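Local coordinates for rhizobiales Sp. Pch2 (Marine metagenome, PDB 6PB3), which is a Trip13-like AAA+ ATPase that probably remodels HORMA domain proteins and so regulates bacterial cGAS-like enzymes in immunity against bacteriophages, at residues A233-T236 with T237-G241; D207-D210 with P211-R215. One frame throughout, in Å; residues are numbered along the deposited sequence.

How the contacts relate
Two helical segments of one AAA+ chain illustrate how side chains add to backbone bonding, at the start of one helix and along the later turns of another. Contact 2 comes first along the chain, where a loop following strand 197-203 turns into the short helix 211-214; contact 1 follows on helix 228-239, with strand 219-223 between the two. They lie on opposite sides of the chain's centre, with centres about 37 Å apart and nearest atoms about 24 Å apart, and do not touch. Contact 2 packs against strands of the central sheet, contact 1 among helices 246-255 and 268-283. Each also reaches another subunit of the six-chain assembly, so subunit contacts are made on both sides of the chain's centre.

Contact 1: residues A233-T236 with T237-G241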
ATOM      1  N   ALA A 233      30.407 -21.976  -3.714  1.00 61.18           N
ATOM      2  CA  ALA A 233      31.397 -21.972  -2.634  1.00 68.73           C
ATOM      3  C   ALA A 233      30.793 -22.458  -1.319  1.00 56.70           C
ATOM      4  O   ALA A 233      31.413 -23.251  -0.600  1.00 61.63           O
ATOM      5  CB  ALA A 233      32.011 -20.575  -2.459  1.00 57.69           C
ATOM      6  N   VAL A 234      29.582 -22.005  -0.988  1.00 55.14           N
ATOM      7  CA  VAL A 234      28.942 -22.483   0.235  1.00 58.23           C
ATOM      8  C   VAL A 234      28.735 -23.989   0.170  1.00 61.96           C
ATOM      9  O   VAL A 234      29.006 -24.715   1.133  1.00 61.30           O
ATOM     10  CB  VAL A 234      27.610 -21.753   0.464  1.00 61.63           C
ATOM     11  CG1 VAL A 234      26.873 -22.394   1.638  1.00 50.03           C
ATOM     12  CG2 VAL A 234      27.842 -20.259   0.707  1.00 59.67           C
ATOM     13  N   ILE A 235      28.273 -24.483  -0.974  1.00 54.71           N
ATOM     14  CA  ILE A 235      27.905 -25.890  -1.079  1.00 61.08           C
ATOM     15  C   ILE A 235      29.154 -26.770  -1.098  1.00 55.20           C
ATOM     16  O   ILE A 235      29.251 -27.765  -0.366  1.00 59.71           O
ATOM     17  CB  ILE A 235      27.021 -26.104  -2.321  1.00 61.28           C
ATOM     18  CG1 ILE A 235      25.678 -25.391  -2.122  1.00 54.25           C
ATOM     19  CG2 ILE A 235      26.817 -27.589  -2.585  1.00 56.08           C
ATOM     20  CD1 ILE A 235      24.961 -25.129  -3.394  1.00 60.32           C
ATOM     21  N   THR A 236      30.129 -26.409  -1.930  1.00 58.46           N
ATOM     22  CA  THR A 236      31.379 -27.159  -1.999  1.00 60.33           C
ATOM     23  C   THR A 236      32.085 -27.191  -0.646  1.00 65.52           C
ATOM     24  O   THR A 236      32.439 -28.264  -0.143  1.00 71.13           O
ATOM     25  CB  THR A 236      32.287 -26.548  -3.067  1.00 70.00           C
ATOM     26  OG1 THR A 236      31.633 -26.608  -4.345  1.00 75.69           O
ATOM     27  CG2 THR A 236      33.614 -27.300  -3.136  1.00 78.69           C
ATOM     28  N   THR A 237      32.297 -26.019  -0.038  1.00 65.89           N
ATOM     29  CA  THR A 237      32.974 -25.971   1.257  1.00 63.76           C
ATOM     30  C   THR A 237      32.246 -26.811   2.301  1.00 62.51           C
ATOM     31  O   THR A 237      32.879 -27.549   3.066  1.00 65.31           O
ATOM     32  CB  THR A 237      33.092 -24.530   1.745  1.00 64.88           C
ATOM     33  OG1 THR A 237      33.863 -23.766   0.805  1.00 67.28           O
ATOM     34  CG2 THR A 237      33.778 -24.489   3.101  1.00 72.77           C
ATOM     35  N   THR A 238      30.915 -26.716   2.350  1.00 60.33           N
ATOM     36  CA  THR A 238      30.174 -27.504   3.332  1.00 56.44           C
ATOM     37  C   THR A 238      30.257 -28.996   3.028  1.00 62.70           C
ATOM     38  O   THR A 238      30.384 -29.817   3.944  1.00 69.86           O
ATOM     39  CB  THR A 238      28.714 -27.048   3.384  1.00 64.64           C
ATOM     40  OG1 THR A 238      28.665 -25.650   3.707  1.00 70.98           O
ATOM     41  CG2 THR A 238      27.964 -27.816   4.440  1.00 82.01           C
ATOM     42  N   LEU A 239      30.192 -29.374   1.757  1.00 61.82           N
ATOM     43  CA  LEU A 239      30.100 -30.784   1.417  1.00 70.63           C
ATOM     44  C   LEU A 239      31.450 -31.443   1.237  1.00 71.61           C
ATOM     45  O   LEU A 239      31.495 -32.613   0.851  1.00 67.66           O
ATOM     46  CB  LEU A 239      29.285 -30.967   0.141  1.00 71.16           C
ATOM     47  CG  LEU A 239      27.791 -30.772   0.338  1.00 72.76           C
ATOM     48  CD1 LEU A 239      27.072 -31.199  -0.925  1.00 75.15           C
ATOM     49  CD2 LEU A 239      27.304 -31.558   1.558  1.00 77.31           C
ATOM     50  N   GLN A 240      32.540 -30.727   1.495  1.00 65.98           N
ATOM     51  CA  GLN A 240      33.865 -31.273   1.252  1.00 66.23           C
ATOM     52  C   GLN A 240      34.102 -32.486   2.139  1.00 75.06           C
ATOM     53  O   GLN A 240      33.740 -32.498   3.319  1.00 77.14           O
ATOM     54  CB  GLN A 240      34.925 -30.193   1.500  1.00 86.26           C
ATOM     55  CG  GLN A 240      36.367 -30.683   1.559  1.00 90.19           C
ATOM     56  CD  GLN A 240      36.746 -31.217   2.928  1.00 91.38           C
ATOM     57  OE1 GLN A 240      36.498 -30.575   3.953  1.00 91.43           O
ATOM     58  NE2 GLN A 240      37.332 -32.411   2.952  1.00 94.16           N
ATOM     59  N   GLY A 241      34.712 -33.517   1.563  1.00 82.33           N
ATOM     60  CA  GLY A 241      34.974 -34.719   2.315  1.00 85.52           C
ATOM     61  C   GLY A 241      33.786 -35.633   2.485  1.00 94.58           C
ATOM     62  O   GLY A 241      33.886 -36.619   3.220  1.00112.49           O
TER
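Ala233 O is gripped twice by Thr237: the amide N donates to it at 3.0 Å, and the hydroxyl OG1 adds a second bond of 2.9 Å. The two donors come from opposite faces of the carbonyl plane, so the oxygen is shared without the donors competing for one side. One residue on, the pattern repeats. Val234 O receives Thr238 N at 3.0 Å and Thr238 OG1 at 2.8 Å, again from the two faces. In both threonines OG1 stands beside its own backbone N and anti to the carbonyl carbon (chi1 -61° in Thr237, -58° in Thr238), which carries the hydroxyl back along the helix to the carbonyl four residues earlier. Thr238 is a buried residue, and its hydroxyl finds an acceptor within its own helix. Thr236 OG1 does likewise with Arg232 O.

Leu239 N bonds to Ile235 O at 2.8 Å, the next step of the same series. On the same flank the side chains of Ile235 and Leu239 run side by side, and meet through CG2 of Ile235 and CD1 of Leu239 at 4.0 Å. This apolar ridge packs on Leu252, while Val234 and Thr238 lean on Ile276. Gln240 NE2 bonds to Ala62 O of the second subunit, so this part of helix 228-239 packs on helices 246-255 and 268-283 of its own chain and also meets a neighbouring copy.

Contact 2: residues D207-D210 with P211-R215; sequences DSLD and PAVRR
Leu209 and Val213 cross at about a right angle, both methyls of the leucine, CD1 and CD2, resting 4.1 Å from Val213 CG1. This apolar crossing faces inward, where both residues touch Met201 of strand 197-203; Val78 and Leu76 of strand 76-81 extend the same patch.

Asp210 lies across the Pro211 ring, also nearly at a right angle. With CG anti to the backbone N (chi1 -172°), its carboxylate swings over the start of the helix, and OD1 accepts from Ala212 N at 2.8 Å through the anti lone pair, the one directed away from OD2. Pro211, which has no amide hydrogen to offer, fills the first position of the helix. The carbonyl oxygen of Asp210 takes the amides three and four residues on in different ways. Arg214 N lies in the carbonyl plane at 3.0 Å from Asp210 O, whereas Val213 N, at 2.9 Å, sits well above that plane.

Arg214 bends at chi3 (-50°) and brings its guanidinium back over the loop. Asp207 CA sits over one face, 3.6 Å above the plane and offset toward its rim, while Leu209 O approaches at the edge and takes a weak bond from NH2. The Asp207 carboxylate is turned 76° from the guanidinium, and its salt bridge from OD1 to NH2 is long, 4.0 Å. Arg214 O bonds to Gln273 NE2 of the third subunit, and Arg215 packs on that subunit's Thr88, in its probable Walker A loop. Asp210 is thus a classic N-cap, here beginning a short helix at the intersubunit face of an AAA+ ATPase domain.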
ATOM      1  N   ASP A 207      17.564   1.721   2.007  1.00 72.07           N
ATOM      2  CA  ASP A 207      16.543   2.764   1.969  1.00 80.99           C
ATOM      3  C   ASP A 207      16.039   3.106   3.363  1.00 87.38           C
ATOM      4  O   ASP A 207      15.476   4.183   3.563  1.00 80.64           O
ATOM      5  CB  ASP A 207      15.389   2.320   1.057  1.00101.10           C
ATOM      6  CG  ASP A 207      14.138   3.165   1.221  1.00134.88           C
ATOM      7  OD1 ASP A 207      14.228   4.408   1.100  1.00148.30           O
ATOM      8  OD2 ASP A 207      13.054   2.583   1.451  1.00144.39           O
ATOM      9  N   SER A 208      16.241   2.223   4.340  1.00101.31           N
ATOM     10  CA  SER A 208      15.854   2.568   5.703  1.00110.78           C
ATOM     11  C   SER A 208      16.720   3.685   6.263  1.00 95.62           C
ATOM     12  O   SER A 208      16.254   4.478   7.090  1.00113.32           O
ATOM     13  CB  SER A 208      15.935   1.340   6.606  1.00119.48           C
ATOM     14  OG  SER A 208      16.080   1.729   7.962  1.00130.39           O
ATOM     15  N   LEU A 209      17.965   3.780   5.815  1.00 78.76           N
ATOM     16  CA  LEU A 209      18.893   4.735   6.398  1.00 74.24           C
ATOM     17  C   LEU A 209      18.513   6.166   6.046  1.00 71.63           C
ATOM     18  O   LEU A 209      18.034   6.448   4.948  1.00 72.43           O
ATOM     19  CB  LEU A 209      20.310   4.459   5.921  1.00 68.11           C
ATOM     20  CG  LEU A 209      21.046   3.407   6.721  1.00 82.58           C
ATOM     21  CD1 LEU A 209      22.461   3.278   6.181  1.00 81.11           C
ATOM     22  CD2 LEU A 209      21.034   3.845   8.166  1.00 90.60           C
ATOM     23  N   ASP A 210      18.723   7.070   6.994  1.00 70.04           N
ATOM     24  CA  ASP A 210      18.576   8.484   6.699  1.00 69.34           C
ATOM     25  C   ASP A 210      19.497   8.876   5.541  1.00 69.47           C
ATOM     26  O   ASP A 210      20.632   8.399   5.460  1.00 62.08           O
ATOM     27  CB  ASP A 210      18.892   9.328   7.932  1.00 72.54           C
ATOM     28  CG  ASP A 210      18.558  10.799   7.719  1.00 81.90           C
ATOM     29  OD1 ASP A 210      19.301  11.494   6.986  1.00 69.40           O
ATOM     30  OD2 ASP A 210      17.526  11.249   8.254  1.00 79.31           O
ATOM     31  N   PRO A 211      19.025   9.711   4.615  1.00 70.21           N
ATOM     32  CA  PRO A 211      19.853  10.073   3.448  1.00 66.63           C
ATOM     33  C   PRO A 211      21.164  10.735   3.824  1.00 56.72           C
ATOM     34  O   PRO A 211      22.187  10.519   3.160  1.00 60.94           O
ATOM     35  CB  PRO A 211      18.952  11.045   2.671  1.00 77.93           C
ATOM     36  CG  PRO A 211      17.565  10.749   3.163  1.00 77.04           C
ATOM     37  CD  PRO A 211      17.681  10.307   4.567  1.00 69.33           C
ATOM     38  N   ALA A 212      21.154  11.556   4.872  1.00 60.26           N
ATOM     39  CA  ALA A 212      22.375  12.217   5.317  1.00 65.10           C
ATOM     40  C   ALA A 212      23.378  11.232   5.904  1.00 66.27           C
ATOM     41  O   ALA A 212      24.584  11.523   5.944  1.00 63.92           O
ATOM     42  CB  ALA A 212      22.019  13.310   6.326  1.00 58.76           C
ATOM     43  N   VAL A 213      22.912  10.055   6.324  1.00 61.09           N
ATOM     44  CA  VAL A 213      23.835   8.990   6.674  1.00 58.72           C
ATOM     45  C   VAL A 213      24.321   8.286   5.419  1.00 60.78           C
ATOM     46  O   VAL A 213      25.521   8.056   5.251  1.00 52.13           O
ATOM     47  CB  VAL A 213      23.178   8.005   7.658  1.00 61.72           C
ATOM     48  CG1 VAL A 213      23.980   6.705   7.736  1.00 51.46           C
ATOM     49  CG2 VAL A 213      23.046   8.648   9.028  1.00 52.88           C
ATOM     50  N   ARG A 214      23.401   7.960   4.511  1.00 63.75           N
ATOM     51  CA  ARG A 214      23.754   7.177   3.331  1.00 55.68           C
ATOM     52  C   ARG A 214      24.809   7.881   2.491  1.00 51.41           C
ATOM     53  O   ARG A 214      25.775   7.255   2.040  1.00 51.29           O
ATOM     54  CB  ARG A 214      22.501   6.919   2.497  1.00 55.19           C
ATOM     55  CG  ARG A 214      22.443   5.542   1.914  1.00 68.74           C
ATOM     56  CD  ARG A 214      21.268   5.381   0.998  1.00 65.66           C
ATOM     57  NE  ARG A 214      20.023   5.837   1.606  1.00 59.38           N
ATOM     58  CZ  ARG A 214      18.864   5.819   0.963  1.00 78.71           C
ATOM     59  NH1 ARG A 214      18.834   5.359  -0.279  1.00 82.31           N
ATOM     60  NH2 ARG A 214      17.747   6.254   1.546  1.00 77.79           N
ATOM     61  N   ARG A 215      24.645   9.188   2.285  1.00 52.39           N
ATOM     62  CA  ARG A 215      25.526   9.916   1.382  1.00 62.44           C
ATOM     63  C   ARG A 215      26.938  10.058   1.927  1.00 55.26           C
ATOM     64  O   ARG A 215      27.850  10.353   1.152  1.00 52.68           O
ATOM     65  CB  ARG A 215      24.934  11.297   1.074  1.00 58.04           C
ATOM     66  CG  ARG A 215      25.073  12.328   2.187  1.00 49.20           C
ATOM     67  CD  ARG A 215      24.463  13.686   1.734  1.00 64.01           C
ATOM     68  NE  ARG A 215      24.732  14.758   2.692  1.00 68.36           N
ATOM     69  CZ  ARG A 215      23.799  15.360   3.425  1.00 85.06           C
ATOM     70  NH1 ARG A 215      22.515  15.015   3.300  1.00 71.82           N
ATOM     71  NH2 ARG A 215      24.147  16.327   4.270  1.00 78.52           N
TER